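Local coordinates for malonyl CoA-acyl carrier protein transacylase (Staphylococcus aureus, PDB 3IM9) that transfers the malonyl group from malonyl-CoA to holo acyl carrier protein, making malonyl-ACP for bacterial fatty acid biosynthesis, at residues 30-41 with 76-84; 152-163 with 175-185. All blocks are in the same frame, centred on the assembly; numbering follows the deposited sequence.

Interaction 1 (30-41 with 76-84)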
loop_
_atom_site.group_PDB
_atom_site.type_symbol
_atom_site.label_atom_id
_atom_site.label_comp_id
_atom_site.label_asym_id
_atom_site.label_seq_id
_atom_site.Cartn_x
_atom_site.Cartn_y
_atom_site.Cartn_z
ATOM N N LEU A 30 -15.486 -10.080 -11.005
ATOM C CA LEU A 30 -15.422 -9.092 -12.095
ATOM C C LEU A 30 -15.226 -9.745 -13.461
ATOM O O LEU A 30 -15.666 -9.207 -14.474
ATOM C CB LEU A 30 -14.237 -8.113 -11.783
ATOM C CG LEU A 30 -14.397 -7.280 -10.501
ATOM C CD1 LEU A 30 -13.041 -6.599 -10.275
ATOM C CD2 LEU A 30 -15.507 -6.253 -10.629
ATOM N N PHE A 31 -14.418 -10.812 -13.481
ATOM C CA PHE A 31 -13.878 -11.314 -14.728
ATOM C C PHE A 31 -15.054 -11.818 -15.618
ATOM O O PHE A 31 -15.850 -12.716 -15.202
ATOM C CB PHE A 31 -12.838 -12.422 -14.471
ATOM C CG PHE A 31 -12.113 -12.832 -15.635
ATOM C CD1 PHE A 31 -12.020 -14.177 -15.998
ATOM C CD2 PHE A 31 -11.380 -11.862 -16.402
ATOM C CE1 PHE A 31 -11.209 -14.514 -17.165
ATOM C CE2 PHE A 31 -10.589 -12.206 -17.481
ATOM C CZ PHE A 31 -10.489 -13.554 -17.873
ATOM N N ASN A 32 -15.056 -11.265 -16.840
ATOM C CA ASN A 32 -16.152 -11.566 -17.828
ATOM C C ASN A 32 -17.512 -11.148 -17.401
ATOM O O ASN A 32 -18.479 -11.609 -18.020
ATOM C CB ASN A 32 -16.157 -13.057 -18.214
ATOM C CG ASN A 32 -14.846 -13.451 -18.968
ATOM O OD1 ASN A 32 -14.363 -12.659 -19.792
ATOM N ND2 ASN A 32 -14.260 -14.600 -18.668
ATOM N N ASN A 33 -17.607 -10.315 -16.359
ATOM C CA ASN A 33 -18.883 -9.725 -15.923
ATOM C C ASN A 33 -18.945 -8.225 -16.010
ATOM O O ASN A 33 -19.945 -7.608 -15.648
ATOM C CB ASN A 33 -19.219 -10.195 -14.469
ATOM C CG ASN A 33 -19.464 -11.699 -14.412
ATOM O OD1 ASN A 33 -20.263 -12.221 -15.200
ATOM N ND2 ASN A 33 -18.770 -12.425 -13.504
ATOM N N ASN A 34 -17.824 -7.612 -16.348
ATOM C CA ASN A 34 -17.756 -6.198 -16.532
ATOM C C ASN A 34 -16.718 -5.909 -17.546
ATOM O O ASN A 34 -15.570 -6.365 -17.386
ATOM C CB ASN A 34 -17.480 -5.495 -15.186
ATOM C CG ASN A 34 -17.369 -3.998 -15.343
ATOM O OD1 ASN A 34 -16.335 -3.480 -15.783
ATOM N ND2 ASN A 34 -18.474 -3.300 -15.109
ATOM N N ASP A 35 -17.052 -5.237 -18.667
ATOM C CA ASP A 35 -16.101 -5.112 -19.746
ATOM C C ASP A 35 -14.832 -4.342 -19.362
ATOM O O ASP A 35 -13.693 -4.742 -19.746
ATOM C CB ASP A 35 -16.805 -4.381 -20.910
ATOM C CG ASP A 35 -17.808 -5.283 -21.636
ATOM O OD1 ASP A 35 -17.835 -6.531 -21.459
ATOM O OD2 ASP A 35 -18.607 -4.713 -22.409
ATOM N N GLN A 36 -15.025 -3.297 -18.568
ATOM C CA GLN A 36 -13.857 -2.435 -18.231
ATOM C C GLN A 36 -12.947 -3.193 -17.286
ATOM O O GLN A 36 -11.706 -3.137 -17.463
ATOM C CB GLN A 36 -14.290 -1.114 -17.607
ATOM C CG GLN A 36 -14.932 -0.093 -18.649
ATOM C CD GLN A 36 -16.266 -0.579 -19.205
ATOM O OE1 GLN A 36 -17.199 -0.928 -18.448
ATOM N NE2 GLN A 36 -16.355 -0.657 -20.556
ATOM N N ALA A 37 -13.547 -3.829 -16.258
ATOM C CA ALA A 37 -12.712 -4.618 -15.359
ATOM C C ALA A 37 -12.038 -5.724 -16.116
ATOM O O ALA A 37 -10.896 -6.045 -15.815
ATOM C CB ALA A 37 -13.526 -5.197 -14.250
ATOM N N THR A 38 -12.690 -6.399 -17.054
ATOM C CA THR A 38 -12.084 -7.499 -17.746
ATOM C C THR A 38 -10.953 -7.096 -18.669
ATOM O O THR A 38 -9.967 -7.813 -18.812
ATOM C CB THR A 38 -13.189 -8.277 -18.568
ATOM O OG1 THR A 38 -14.192 -8.717 -17.660
ATOM C CG2 THR A 38 -12.653 -9.427 -19.375
ATOM N N GLU A 39 -11.053 -5.890 -19.219
ATOM C CA GLU A 39 -9.911 -5.359 -19.970
ATOM C C GLU A 39 -8.604 -5.267 -19.123
ATOM O O GLU A 39 -7.525 -5.641 -19.605
ATOM C CB GLU A 39 -10.297 -3.997 -20.479
ATOM C CG GLU A 39 -9.183 -3.354 -21.284
ATOM C CD GLU A 39 -9.626 -2.050 -21.979
ATOM O OE1 GLU A 39 -10.727 -1.440 -21.636
ATOM O OE2 GLU A 39 -8.822 -1.650 -22.873
ATOM N N ILE A 40 -8.776 -4.829 -17.871
ATOM C CA ILE A 40 -7.640 -4.740 -16.976
ATOM C C ILE A 40 -7.149 -6.134 -16.630
ATOM O O ILE A 40 -5.947 -6.440 -16.695
ATOM C CB ILE A 40 -7.986 -3.963 -15.703
ATOM C CG1 ILE A 40 -8.317 -2.467 -15.971
ATOM C CG2 ILE A 40 -6.840 -4.045 -14.663
ATOM C CD1 ILE A 40 -7.162 -1.688 -16.633
ATOM N N LEU A 41 -8.089 -7.023 -16.251
ATOM C CA LEU A 41 -7.645 -8.380 -15.855
ATOM C C LEU A 41 -6.947 -9.104 -16.996
ATOM O O LEU A 41 -5.963 -9.779 -16.789
ATOM C CB LEU A 41 -8.925 -9.141 -15.365
ATOM C CG LEU A 41 -9.405 -8.578 -14.055
ATOM C CD1 LEU A 41 -10.879 -8.958 -13.839
ATOM C CD2 LEU A 41 -8.641 -9.216 -12.827
ATOM N N THR A 76 -3.762 -5.204 -9.943
ATOM C CA THR A 76 -4.714 -5.604 -10.962
ATOM C C THR A 76 -6.136 -5.533 -10.408
ATOM O O THR A 76 -7.063 -4.979 -11.078
ATOM C CB THR A 76 -4.426 -7.012 -11.375
ATOM O OG1 THR A 76 -3.132 -6.960 -12.036
ATOM C CG2 THR A 76 -5.458 -7.520 -12.411
ATOM N N HIS A 77 -6.386 -6.004 -9.179
ATOM C CA HIS A 77 -7.740 -5.994 -8.621
ATOM C C HIS A 77 -8.212 -4.557 -8.412
ATOM O O HIS A 77 -9.309 -4.181 -8.863
ATOM C CB HIS A 77 -7.695 -6.720 -7.280
ATOM C CG HIS A 77 -9.057 -6.990 -6.673
ATOM N ND1 HIS A 77 -10.289 -6.720 -7.259
ATOM C CD2 HIS A 77 -9.288 -7.562 -5.479
ATOM C CE1 HIS A 77 -11.238 -7.161 -6.423
ATOM N NE2 HIS A 77 -10.637 -7.643 -5.327
ATOM N N SER A 78 -7.404 -3.700 -7.802
ATOM C CA SER A 78 -7.797 -2.330 -7.566
ATOM C C SER A 78 -8.016 -1.578 -8.886
ATOM O O SER A 78 -8.972 -0.794 -9.000
ATOM C CB SER A 78 -6.740 -1.585 -6.725
ATOM O OG SER A 78 -6.811 -2.026 -5.358
ATOM N N SER A 79 -7.137 -1.839 -9.869
ATOM C CA SER A 79 -7.276 -1.091 -11.153
ATOM C C SER A 79 -8.504 -1.597 -11.901
ATOM O O SER A 79 -9.110 -0.821 -12.682
ATOM C CB SER A 79 -6.029 -1.319 -11.990
ATOM O OG SER A 79 -4.882 -0.663 -11.349
ATOM N N ALA A 80 -8.836 -2.871 -11.780
ATOM C CA ALA A 80 -10.001 -3.431 -12.500
ATOM C C ALA A 80 -11.259 -2.829 -11.922
ATOM O O ALA A 80 -12.175 -2.420 -12.649
ATOM C CB ALA A 80 -10.026 -4.978 -12.364
ATOM N N LEU A 81 -11.326 -2.731 -10.593
ATOM C CA LEU A 81 -12.453 -2.053 -9.938
ATOM C C LEU A 81 -12.520 -0.632 -10.370
ATOM O O LEU A 81 -13.621 -0.085 -10.653
ATOM C CB LEU A 81 -12.412 -2.142 -8.412
ATOM C CG LEU A 81 -12.582 -3.509 -7.806
ATOM C CD1 LEU A 81 -12.186 -3.509 -6.340
ATOM C CD2 LEU A 81 -14.033 -3.975 -7.873
ATOM N N LEU A 82 -11.396 0.069 -10.331
ATOM C CA LEU A 82 -11.345 1.480 -10.704
ATOM C C LEU A 82 -11.879 1.680 -12.131
ATOM O O LEU A 82 -12.655 2.608 -12.324
ATOM C CB LEU A 82 -9.867 1.971 -10.486
ATOM C CG LEU A 82 -9.701 3.466 -10.744
ATOM C CD1 LEU A 82 -10.316 4.202 -9.615
ATOM C CD2 LEU A 82 -8.245 3.650 -10.729
ATOM N N ALA A 83 -11.519 0.799 -13.074
ATOM C CA ALA A 83 -11.876 0.976 -14.524
ATOM C C ALA A 83 -13.425 0.816 -14.600
ATOM O O ALA A 83 -14.017 1.413 -15.493
ATOM C CB ALA A 83 -11.158 -0.043 -15.318
ATOM N N ALA A 84 -14.064 0.063 -13.700
ATOM C CA ALA A 84 -15.514 -0.237 -13.777
ATOM C C ALA A 84 -16.340 0.864 -13.160
ATOM O O ALA A 84 -17.563 0.917 -13.393
ATOM C CB ALA A 84 -15.858 -1.578 -13.125
HETATM O O HOH W 1 -18.532 -0.277 -15.637
#
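With its CG2 turned anti to the backbone N and CG1 beside that N (chi1 -65°), Ile-40 drives both branches into helix 76-84 as a knob in the hole formed by Thr-76, Ser-79, Ala-80 and Ala-83. Ile-40 CG2 lies over the backbone, 3.7 Å from Ala-80 N, while its CG1 meets Ala-83 CB; Phe-112 of helix 112-128 also touches Ile-40. One turn earlier the methyl of Ala-37 rests on the carbonyl of Ala-80, and here the helices come closest: the CA atoms of Ala-37 and Ala-80 are 4.1 Å apart and the segment axes 7.3 Å, at 150°. Ala-80, Ala-83 and Ala-84, with only a methyl each, allow so close an approach. Leu-30 closes one flank, its CD1 3.7 Å from Leu-81 CD2, crossing at about a right angle; Leu-41 CD2 touches Thr-76 CG2 at 3.6 Å.

Asn-34 N-caps helix 35-47: Ala-37 N gives Asn-34 OD1 a nearly straight 2.8 Å bond in the carbonyl plane. A water accepts from Asn-34 ND2 and donates to Gln-36 OE1 and Ala-84 O. The direct contact is thus apolar and steric, one water bridging at Ala-84 O.

Interaction 2 (152-163 with 175-185)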
loop_
_atom_site.group_PDB
_atom_site.type_symbol
_atom_site.label_atom_id
_atom_site.label_comp_id
_atom_site.label_asym_id
_atom_site.label_seq_id
_atom_site.Cartn_x
_atom_site.Cartn_y
_atom_site.Cartn_z
ATOM N N CYS A 152 12.725 0.505 19.606
ATOM C CA CYS A 152 13.607 0.243 18.454
ATOM C C CYS A 152 15.050 0.762 18.628
ATOM O O CYS A 152 16.019 0.034 18.322
ATOM C CB CYS A 152 13.021 0.744 17.138
ATOM S SG CYS A 152 11.534 -0.073 16.545
ATOM N N LYS A 153 15.136 1.939 19.245
ATOM C CA LYS A 153 16.487 2.491 19.513
ATOM C C LYS A 153 17.230 1.689 20.583
ATOM O O LYS A 153 18.421 1.479 20.461
ATOM C CB LYS A 153 16.425 3.993 19.890
ATOM C CG LYS A 153 15.845 4.738 18.693
ATOM C CD LYS A 153 16.640 5.701 17.954
ATOM C CE LYS A 153 15.711 6.928 17.503
ATOM N NZ LYS A 153 16.003 7.244 16.042
ATOM N N SER A 154 16.523 1.147 21.563
ATOM C CA SER A 154 17.132 0.287 22.530
ATOM C C SER A 154 17.662 -0.995 21.936
ATOM O O SER A 154 18.725 -1.521 22.356
ATOM C CB SER A 154 16.146 -0.008 23.682
ATOM O OG SER A 154 15.754 1.215 24.336
ATOM N N LEU A 155 16.846 -1.630 21.073
ATOM C CA LEU A 155 17.261 -2.951 20.592
ATOM C C LEU A 155 18.323 -2.865 19.491
ATOM O O LEU A 155 19.092 -3.825 19.326
ATOM C CB LEU A 155 16.027 -3.721 20.041
ATOM C CG LEU A 155 15.187 -4.456 21.102
ATOM C CD1 LEU A 155 14.918 -3.767 22.360
ATOM C CD2 LEU A 155 13.820 -4.832 20.363
ATOM N N SER A 156 18.305 -1.744 18.743
ATOM C CA SER A 156 19.275 -1.556 17.651
ATOM C C SER A 156 20.663 -1.466 18.262
ATOM O O SER A 156 20.903 -0.635 19.081
ATOM C CB SER A 156 18.962 -0.306 16.846
ATOM O OG SER A 156 17.705 -0.541 16.166
ATOM N N SER A 157 21.516 -2.373 17.862
ATOM C CA SER A 157 22.835 -2.590 18.505
ATOM C C SER A 157 23.600 -3.659 17.757
ATOM O O SER A 157 23.027 -4.505 17.019
ATOM C CB SER A 157 22.674 -3.011 19.988
ATOM O OG SER A 157 21.894 -4.193 20.116
ATOM N N ASP A 158 24.919 -3.711 18.002
ATOM C CA ASP A 158 25.761 -4.834 17.455
ATOM C C ASP A 158 25.622 -4.871 15.900
ATOM O O ASP A 158 25.548 -6.000 15.328
ATOM C CB ASP A 158 25.331 -6.177 18.043
ATOM C CG ASP A 158 26.347 -7.283 17.795
ATOM O OD1 ASP A 158 27.553 -6.949 17.632
ATOM O OD2 ASP A 158 25.936 -8.485 17.724
ATOM N N ASP A 159 25.514 -3.671 15.306
ATOM C CA ASP A 159 25.383 -3.442 13.851
ATOM C C ASP A 159 24.054 -3.990 13.276
ATOM O O ASP A 159 23.947 -4.235 12.056
ATOM C CB ASP A 159 26.561 -4.063 13.098
ATOM C CG ASP A 159 27.885 -3.466 13.549
ATOM O OD1 ASP A 159 28.012 -2.247 13.357
ATOM O OD2 ASP A 159 28.746 -4.231 14.107
ATOM N N LYS A 160 23.073 -4.201 14.151
ATOM C CA LYS A 160 21.768 -4.715 13.698
ATOM C C LYS A 160 20.782 -3.607 13.989
ATOM O O LYS A 160 20.970 -2.804 14.909
ATOM C CB LYS A 160 21.380 -6.005 14.376
ATOM C CG LYS A 160 22.294 -7.156 13.995
ATOM C CD LYS A 160 21.806 -8.442 14.598
ATOM C CE LYS A 160 22.669 -9.570 14.037
ATOM N NZ LYS A 160 22.112 -10.958 14.302
ATOM N N ILE A 161 19.751 -3.539 13.183
ATOM C CA ILE A 161 18.778 -2.446 13.316
ATOM C C ILE A 161 17.347 -2.955 13.238
ATOM O O ILE A 161 17.034 -3.971 12.589
ATOM C CB ILE A 161 18.980 -1.349 12.261
ATOM C CG1 ILE A 161 18.672 -1.916 10.913
ATOM C CG2 ILE A 161 20.451 -0.737 12.372
ATOM C CD1 ILE A 161 18.446 -0.862 9.929
ATOM N N ILE A 162 16.478 -2.231 13.940
ATOM C CA ILE A 162 15.020 -2.411 13.801
ATOM C C ILE A 162 14.434 -1.003 13.790
ATOM O O ILE A 162 14.871 -0.133 14.580
ATOM C CB ILE A 162 14.527 -3.292 14.934
ATOM C CG1 ILE A 162 13.061 -3.511 14.878
ATOM C CG2 ILE A 162 14.916 -2.769 16.275
ATOM C CD1 ILE A 162 12.556 -4.601 15.928
ATOM N N GLU A 163 13.474 -0.722 12.921
ATOM C CA GLU A 163 12.996 0.657 12.729
ATOM C C GLU A 163 11.485 0.624 12.542
ATOM O O GLU A 163 10.948 -0.323 11.950
ATOM C CB GLU A 163 13.549 1.216 11.390
ATOM C CG GLU A 163 15.032 1.444 11.396
ATOM C CD GLU A 163 15.638 1.589 10.003
ATOM O OE1 GLU A 163 16.843 1.875 9.924
ATOM O OE2 GLU A 163 14.969 1.468 8.997
ATOM N N VAL A 175 7.169 -2.677 12.656
ATOM C CA VAL A 175 8.589 -2.399 12.688
ATOM C C VAL A 175 9.314 -3.416 11.754
ATOM O O VAL A 175 8.741 -4.458 11.379
ATOM C CB VAL A 175 9.193 -2.505 14.073
ATOM C CG1 VAL A 175 8.470 -1.420 14.997
ATOM C CG2 VAL A 175 9.000 -3.899 14.688
ATOM N N SER A 176 10.524 -3.059 11.333
ATOM C CA SER A 176 11.238 -3.874 10.353
ATOM C C SER A 176 12.724 -3.813 10.554
ATOM O O SER A 176 13.268 -2.797 10.997
ATOM C CB SER A 176 10.894 -3.292 8.966
ATOM O OG SER A 176 11.482 -4.041 7.965
ATOM N N GLY A 177 13.413 -4.900 10.221
ATOM C CA GLY A 177 14.895 -4.842 10.314
ATOM C C GLY A 177 15.467 -6.232 10.463
ATOM O O GLY A 177 14.901 -7.236 9.963
ATOM N N HIS A 178 16.644 -6.342 11.099
ATOM C CA HIS A 178 17.249 -7.695 11.229
ATOM C C HIS A 178 16.357 -8.639 11.997
ATOM O O HIS A 178 15.806 -8.261 13.047
ATOM C CB HIS A 178 18.599 -7.515 11.944
ATOM C CG HIS A 178 19.626 -6.925 11.032
ATOM N ND1 HIS A 178 19.970 -5.588 11.098
ATOM C CD2 HIS A 178 20.327 -7.458 9.990
ATOM C CE1 HIS A 178 20.846 -5.322 10.148
ATOM N NE2 HIS A 178 21.092 -6.438 9.466
ATOM N N LYS A 179 16.252 -9.898 11.515
ATOM C CA LYS A 179 15.298 -10.836 12.142
ATOM C C LYS A 179 15.651 -11.123 13.607
ATOM O O LYS A 179 14.739 -11.328 14.400
ATOM C CB LYS A 179 15.191 -12.094 11.247
ATOM C CG LYS A 179 14.127 -13.091 11.842
ATOM C CD LYS A 179 13.963 -14.256 10.900
ATOM C CE LYS A 179 12.760 -15.122 11.359
ATOM N NZ LYS A 179 13.026 -15.800 12.686
ATOM N N ALA A 180 16.953 -11.160 13.937
ATOM C CA ALA A 180 17.295 -11.413 15.342
ATOM C C ALA A 180 16.657 -10.391 16.271
ATOM O O ALA A 180 16.203 -10.737 17.366
ATOM C CB ALA A 180 18.845 -11.390 15.611
ATOM N N LEU A 181 16.614 -9.138 15.831
ATOM C CA LEU A 181 16.017 -8.079 16.674
ATOM C C LEU A 181 14.504 -8.101 16.594
ATOM O O LEU A 181 13.818 -7.889 17.629
ATOM C CB LEU A 181 16.456 -6.654 16.251
ATOM C CG LEU A 181 17.983 -6.452 16.476
ATOM C CD1 LEU A 181 18.352 -5.029 16.086
ATOM C CD2 LEU A 181 18.471 -6.805 17.920
ATOM N N ILE A 182 13.935 -8.437 15.433
ATOM C CA ILE A 182 12.474 -8.612 15.355
ATOM C C ILE A 182 12.030 -9.712 16.320
ATOM O O ILE A 182 11.061 -9.545 17.079
ATOM C CB ILE A 182 12.086 -9.028 13.892
ATOM C CG1 ILE A 182 12.347 -7.868 12.953
ATOM C CG2 ILE A 182 10.636 -9.501 13.876
ATOM C CD1 ILE A 182 11.344 -6.613 13.160
ATOM N N ASP A 183 12.818 -10.806 16.382
ATOM C CA ASP A 183 12.400 -11.934 17.214
ATOM C C ASP A 183 12.588 -11.566 18.690
ATOM O O ASP A 183 11.794 -12.024 19.531
ATOM C CB ASP A 183 13.219 -13.152 16.802
ATOM C CG ASP A 183 12.728 -13.772 15.479
ATOM O OD1 ASP A 183 11.632 -13.395 14.998
ATOM O OD2 ASP A 183 13.544 -14.581 14.984
ATOM N N GLU A 184 13.594 -10.764 19.015
ATOM C CA GLU A 184 13.760 -10.329 20.430
ATOM C C GLU A 184 12.555 -9.485 20.816
ATOM O O GLU A 184 12.061 -9.621 21.942
ATOM C CB GLU A 184 15.057 -9.545 20.554
ATOM C CG GLU A 184 15.353 -9.129 21.975
ATOM C CD GLU A 184 16.728 -8.427 22.099
ATOM O OE1 GLU A 184 17.416 -8.257 21.065
ATOM O OE2 GLU A 184 17.068 -8.027 23.244
ATOM N N LEU A 185 12.098 -8.605 19.933
ATOM C CA LEU A 185 10.892 -7.802 20.221
ATOM C C LEU A 185 9.650 -8.674 20.392
ATOM O O LEU A 185 8.797 -8.404 21.247
ATOM C CB LEU A 185 10.717 -6.761 19.144
ATOM C CG LEU A 185 9.562 -5.831 19.410
ATOM C CD1 LEU A 185 9.689 -5.122 20.747
ATOM C CD2 LEU A 185 9.435 -4.804 18.237
HETATM O O HOH W 2 19.359 -6.184 21.378
#
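Ile-162 sits at the apolar centre, its CD1 3.6 Å from Ile-182 CD1 and also against Val-175 CG2 and Leu-185 CD2. Having CG1 anti to the backbone N (chi1 179°) brings CD1 against Val-175 and helix 179-188, while CG2 stays beside Leu-181. Leu-181 fills the space next door: CD1 packs on the backbone of Lys-160 and Ile-161, and CD2 comes 3.4 Å from Leu-155 O. Leu-155 crosses Leu-185 at about a right angle, and Cys-152 SG meets Val-175 CG1. Helices 145-155 and 179-188 thus both pack against the hairpin of strands 162-169 and 172-176.

Farther out, the backbones pair as an antiparallel hairpin. Glu-163 and Ser-176 form a hydrogen-bonded pair through two 2.8 Å bonds, Glu-163 N to Ser-176 O and Ser-176 N to Glu-163 O. Ile-162 and Gly-177 form the next, non-hydrogen-bonded pair; Gly-177 CA makes a CH...O contact with Ile-161 O at 3.2 Å, and the chain turns its corner there.

His-178, the N-cap residue of helix 179-188, then grips Ile-161 twice: its N donates to Ile-161 O, and Ile-161 N donates to ND1 at 2.9 Å and 163°, close to the ring plane. Lys-160 CG lies over one ring face in a CH-pi contact, and its NZ reaches Ala-180 CB at 3.5 Å. At the outer edge a water donates to both Leu-155 O and Glu-184 OE1. With ND1 accepting from a backbone N-H, the ring is fixed in rotation and probably neutral, its proton then on NE2.

In the fold
Interactions 1 and 2 lie on opposite sides of the chain's centre, their own centres 41 Å apart and their nearest atoms about 23 Å apart, so neither touches the other. They follow in series along one acyl transferase domain. Interaction 1 joins two helices away from the annotated sites, whereas interaction 2 joins the hairpin of strands 162-169 and 172-176, part of the mixed sheet, to helices 145-155 and 179-188. That second contact approaches the probable catalytic centre: the side chain of Ser-176 is about 6 Å from that of His-207 and about 11 Å from that of Ser-97. Ser-176 OG bonds to Phe-206 O, tying the hairpin directly to the residue preceding His-207.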